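Local coordinates for protein adenosine deaminase (Burkholderia ambifaria, PDB 4GXW) that binds a zinc ion in a TIM-barrel fold and probably acts as a deaminase of adenine-type bases or nucleosides, as do relatives in the adenosine and AMP deaminase family, at residues A[167-170]-A[171-175]; A[199-202]-A[203-206]. All coordinates share one frame; numbering follows the deposited sequence.

Interaction 1: residues A[167-170]-A[171-175]; sequences AVAI and VDWMK
Trp173 folds its indole back over the preceding turn of helix 164-176, one of the outer helices of a TIM barrel and the crossover helix of a right-handed beta-alpha-beta unit between strands 151-159 and 184-188. The ring lies across the backbone of Ala169: the carbonyl O of Ala169 sits 3.2 Å above the plane of the Trp173 ring, offset toward its rim, and the methyl CB of Ala169 lies over a face, 4.4 Å from CH2 of Trp173. A small residue at this place lets the broad indole lie close to the helix. The CE3 side of the ring meets Ile170, whose CG1 is 4.2 Å from CE3 of Trp173. With CG of Trp173 anti to its own carbonyl carbon (chi1 -77°), the ring is carried back along the helix toward these partners.

One residue on, Ile170 and Met174 lie side by side and point the same way, with CG2 of Ile170 3.8 Å from SD of Met174. The flexible thioether, bent at chi3, and the branched isoleucine suit a buried face, where both also touch Pro156 of strand 151-159. From helix 119-126, Thr120 touches Ile170, Val123 touches Trp173, and Arg124 touches both Ala169 and Trp173, while Tyr130 stacks on the indole.

The i to i+4 backbone bonds hold these side chains in step. Trp173 N gives a hydrogen bond to Ala169 O at 2.9 Å, so the oxygen under the indole is already engaged by the amide of the same residue. Asp172, at the exposed side, turns its carboxylate back along the helix, with OD2 4.0 Å from CG1 of Val168.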
# COMPACT_ATOMS: atom_id res chain seq x y z
N ALA A 167 4.29 -17.98 -9.71
CA ALA A 167 4.13 -17.69 -8.29
C ALA A 167 5.00 -18.63 -7.45
O ALA A 167 5.69 -18.18 -6.52
CB ALA A 167 2.65 -17.79 -7.88
N VAL A 168 4.99 -19.92 -7.78
CA VAL A 168 5.87 -20.88 -7.12
C VAL A 168 7.34 -20.48 -7.32
O VAL A 168 8.14 -20.57 -6.39
CB VAL A 168 5.60 -22.32 -7.60
CG1 VAL A 168 6.64 -23.30 -7.05
CG2 VAL A 168 4.20 -22.75 -7.20
N ALA A 169 7.68 -20.02 -8.52
CA ALA A 169 9.05 -19.59 -8.81
C ALA A 169 9.52 -18.48 -7.87
O ALA A 169 10.68 -18.45 -7.45
CB ALA A 169 9.19 -19.16 -10.28
N ILE A 170 8.61 -17.57 -7.50
CA ILE A 170 8.96 -16.50 -6.57
C ILE A 170 9.38 -17.04 -5.21
O ILE A 170 10.40 -16.60 -4.64
CB ILE A 170 7.79 -15.53 -6.37
CG1 ILE A 170 7.53 -14.75 -7.66
CG2 ILE A 170 8.04 -14.58 -5.20
CD1 ILE A 170 6.28 -13.92 -7.62
N VAL A 171 8.61 -17.99 -4.69
CA VAL A 171 8.94 -18.56 -3.39
C VAL A 171 10.28 -19.30 -3.47
O VAL A 171 11.10 -19.21 -2.55
CB VAL A 171 7.82 -19.46 -2.84
CG1 VAL A 171 8.18 -19.96 -1.46
CG2 VAL A 171 6.51 -18.68 -2.77
N ASP A 172 10.52 -20.01 -4.58
CA ASP A 172 11.81 -20.66 -4.81
C ASP A 172 12.95 -19.63 -4.76
O ASP A 172 13.98 -19.84 -4.11
CB ASP A 172 11.83 -21.39 -6.17
CG ASP A 172 10.94 -22.63 -6.20
OD1 ASP A 172 10.63 -23.19 -5.13
OD2 ASP A 172 10.58 -23.06 -7.32
N TRP A 173 12.77 -18.51 -5.46
CA TRP A 173 13.78 -17.45 -5.44
C TRP A 173 14.02 -16.93 -4.03
O TRP A 173 15.17 -16.71 -3.64
CB TRP A 173 13.35 -16.29 -6.34
CG TRP A 173 13.54 -16.55 -7.80
CD1 TRP A 173 14.56 -17.26 -8.38
CD2 TRP A 173 12.71 -16.09 -8.87
NE1 TRP A 173 14.40 -17.26 -9.75
CE2 TRP A 173 13.27 -16.56 -10.07
CE3 TRP A 173 11.54 -15.32 -8.92
CZ2 TRP A 173 12.70 -16.29 -11.31
CZ3 TRP A 173 10.98 -15.05 -10.16
CH2 TRP A 173 11.55 -15.55 -11.33
N MET A 174 12.95 -16.72 -3.28
CA MET A 174 13.05 -16.19 -1.93
C MET A 174 13.81 -17.12 -1.00
O MET A 174 14.66 -16.68 -0.23
CB MET A 174 11.66 -15.89 -1.35
CG MET A 174 10.96 -14.71 -2.04
SD MET A 174 9.23 -14.56 -1.61
CE MET A 174 9.32 -14.21 0.15
N LYS A 175 13.53 -18.42 -1.11
CA LYS A 175 14.23 -19.43 -0.32
C LYS A 175 15.73 -19.47 -0.61
O LYS A 175 16.53 -19.76 0.29
CB LYS A 175 13.62 -20.81 -0.56
CG LYS A 175 12.28 -21.02 0.13
CD LYS A 175 11.73 -22.43 -0.07
CE LYS A 175 11.07 -22.58 -1.43
NZ LYS A 175 10.23 -23.83 -1.52

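Interaction 2: residues A[199-202]-A[203-206]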
# COMPACT_ATOMS: atom_id res chain seq x y z
N PHE A 199 -3.72 -19.85 -6.93
CA PHE A 199 -2.34 -19.69 -6.45
C PHE A 199 -2.09 -20.41 -5.12
O PHE A 199 -1.18 -20.05 -4.37
CB PHE A 199 -2.01 -18.20 -6.38
CG PHE A 199 -2.18 -17.52 -7.71
CD1 PHE A 199 -1.15 -17.55 -8.63
CD2 PHE A 199 -3.39 -16.95 -8.07
CE1 PHE A 199 -1.30 -16.98 -9.89
CE2 PHE A 199 -3.55 -16.38 -9.33
CZ PHE A 199 -2.50 -16.39 -10.23
N TRP A 200 -2.88 -21.44 -4.86
CA TRP A 200 -2.77 -22.19 -3.61
C TRP A 200 -1.35 -22.71 -3.37
O TRP A 200 -0.87 -22.72 -2.24
CB TRP A 200 -3.78 -23.35 -3.56
CG TRP A 200 -3.50 -24.45 -4.53
CD1 TRP A 200 -4.02 -24.58 -5.79
CD2 TRP A 200 -2.66 -25.59 -4.33
NE1 TRP A 200 -3.54 -25.72 -6.38
CE2 TRP A 200 -2.70 -26.36 -5.51
CE3 TRP A 200 -1.87 -26.03 -3.26
CZ2 TRP A 200 -1.97 -27.55 -5.65
CZ3 TRP A 200 -1.16 -27.20 -3.40
CH2 TRP A 200 -1.21 -27.95 -4.59
N LYS A 201 -0.68 -23.16 -4.43
CA LYS A 201 0.62 -23.80 -4.25
C LYS A 201 1.69 -22.84 -3.73
O LYS A 201 2.46 -23.17 -2.82
CB LYS A 201 1.07 -24.46 -5.55
CG LYS A 201 2.22 -25.42 -5.39
CD LYS A 201 2.46 -26.19 -6.69
CE LYS A 201 3.72 -27.01 -6.61
NZ LYS A 201 3.95 -27.64 -7.92
N ALA A 202 1.72 -21.63 -4.29
CA ALA A 202 2.70 -20.65 -3.87
C ALA A 202 2.48 -20.25 -2.42
O ALA A 202 3.45 -20.06 -1.68
CB ALA A 202 2.64 -19.43 -4.78
N TYR A 203 1.22 -20.12 -2.02
CA TYR A 203 0.91 -19.77 -0.63
C TYR A 203 1.30 -20.89 0.33
O TYR A 203 1.91 -20.62 1.37
CB TYR A 203 -0.56 -19.32 -0.47
CG TYR A 203 -0.72 -17.87 -0.87
CD1 TYR A 203 -0.81 -17.50 -2.21
CD2 TYR A 203 -0.73 -16.86 0.08
CE1 TYR A 203 -0.91 -16.16 -2.58
CE2 TYR A 203 -0.84 -15.53 -0.28
CZ TYR A 203 -0.92 -15.19 -1.60
OH TYR A 203 -1.01 -13.86 -1.95
N ARG A 204 1.00 -22.13 -0.04
CA ARG A 204 1.45 -23.28 0.75
C ARG A 204 2.96 -23.27 0.91
O ARG A 204 3.49 -23.43 2.02
CB ARG A 204 1.05 -24.59 0.07
CG ARG A 204 1.59 -25.84 0.78
CD ARG A 204 1.59 -27.04 -0.15
NE ARG A 204 2.61 -26.90 -1.20
CZ ARG A 204 2.84 -27.82 -2.13
NH1 ARG A 204 2.12 -28.94 -2.16
NH2 ARG A 204 3.78 -27.61 -3.04
N ASP A 205 3.67 -23.06 -0.19
CA ASP A 205 5.12 -23.08 -0.16
C ASP A 205 5.67 -21.93 0.67
O ASP A 205 6.64 -22.12 1.41
CB ASP A 205 5.70 -23.01 -1.58
CG ASP A 205 5.50 -24.29 -2.38
OD1 ASP A 205 4.98 -25.28 -1.84
OD2 ASP A 205 5.91 -24.29 -3.55
N ALA A 206 5.09 -20.74 0.57
CA ALA A 206 5.59 -19.59 1.32
C ALA A 206 5.47 -19.83 2.81
O ALA A 206 6.42 -19.59 3.57
CB ALA A 206 4.86 -18.32 0.91
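The guanidinium of Arg204 is bordered by three neighbours on helix 200-208. Over one of its faces lie CG of Lys201, 3.6 Å from NH2 of Arg204, and the ring atom CZ3 of Trp200, 3.9 Å from NH1 of Arg204. At its edge, in its plane, lies CG of the Asp205 carboxylate. The indole of Trp200 and the guanidinium stand nearly perpendicular, 86° apart, and NH1 of Arg204 comes to the edge of the ring, so this is not a cation-pi stack. One face of the same indole is lined by CB of Lys201. The Tyr203 ring receives Phe199 O at its edge, in plane, 3.4 Å from CD1 of Tyr203.

Arginine suits this place because its planar end can take hydrocarbon on a face while using its edge for a charge. Arg204 grips Asp205 side-on: NE and NH2 of Arg204 both bond to OD1 of Asp205, each at 2.9 Å. The bend at chi3 (70°) turns the guanidinium back toward its sequence neighbour, and the two bonds to one oxygen limit its rotation. The extended chain of Lys201 runs alongside Arg204 with its aliphatic part, while its NZ remains 4.9 Å from NH2 of Arg204. The nearby carboxylate would be expected to offset these like charges in part.

Phe199 takes the N-cap position, and the first turn is closed by a weak bond from Tyr203 N to Phe199 O.

Tyr203 and Ala206 face the barrel strands: both touch Ile185 of strand 184-188 and Thr213 of strand 212-217, and the longer Tyr203 places its OH in a hydrogen bond with Thr214 O. Phe199 and Ala202 also reach Ile158 of strand 151-159 and pack on Ala167 of helix 164-176.

How the interactions relate
Interactions 1 and 2 sit on consecutive outer helices of the barrel, their centres about 10 Å apart, and they pack directly on each other. Small residues allow a close approach: CB of Ala167 lies 3.5 Å from CB of Ala202, and CG2 of Val171 is equally near O of Ala202. Val168 packs against the more polar residues, its CG2 3.8 Å from CG of Lys201 and its CG1 3.7 Å from OD2 of Asp205. Neither contact belongs to the zinc site, but interaction 2 lies nearer: the side chain of Tyr203 is about 8 Å from that of the zinc ligand His216 and about 12 Å from the zinc ion, while the side chain of Ile170 is about 12 Å from that of His37.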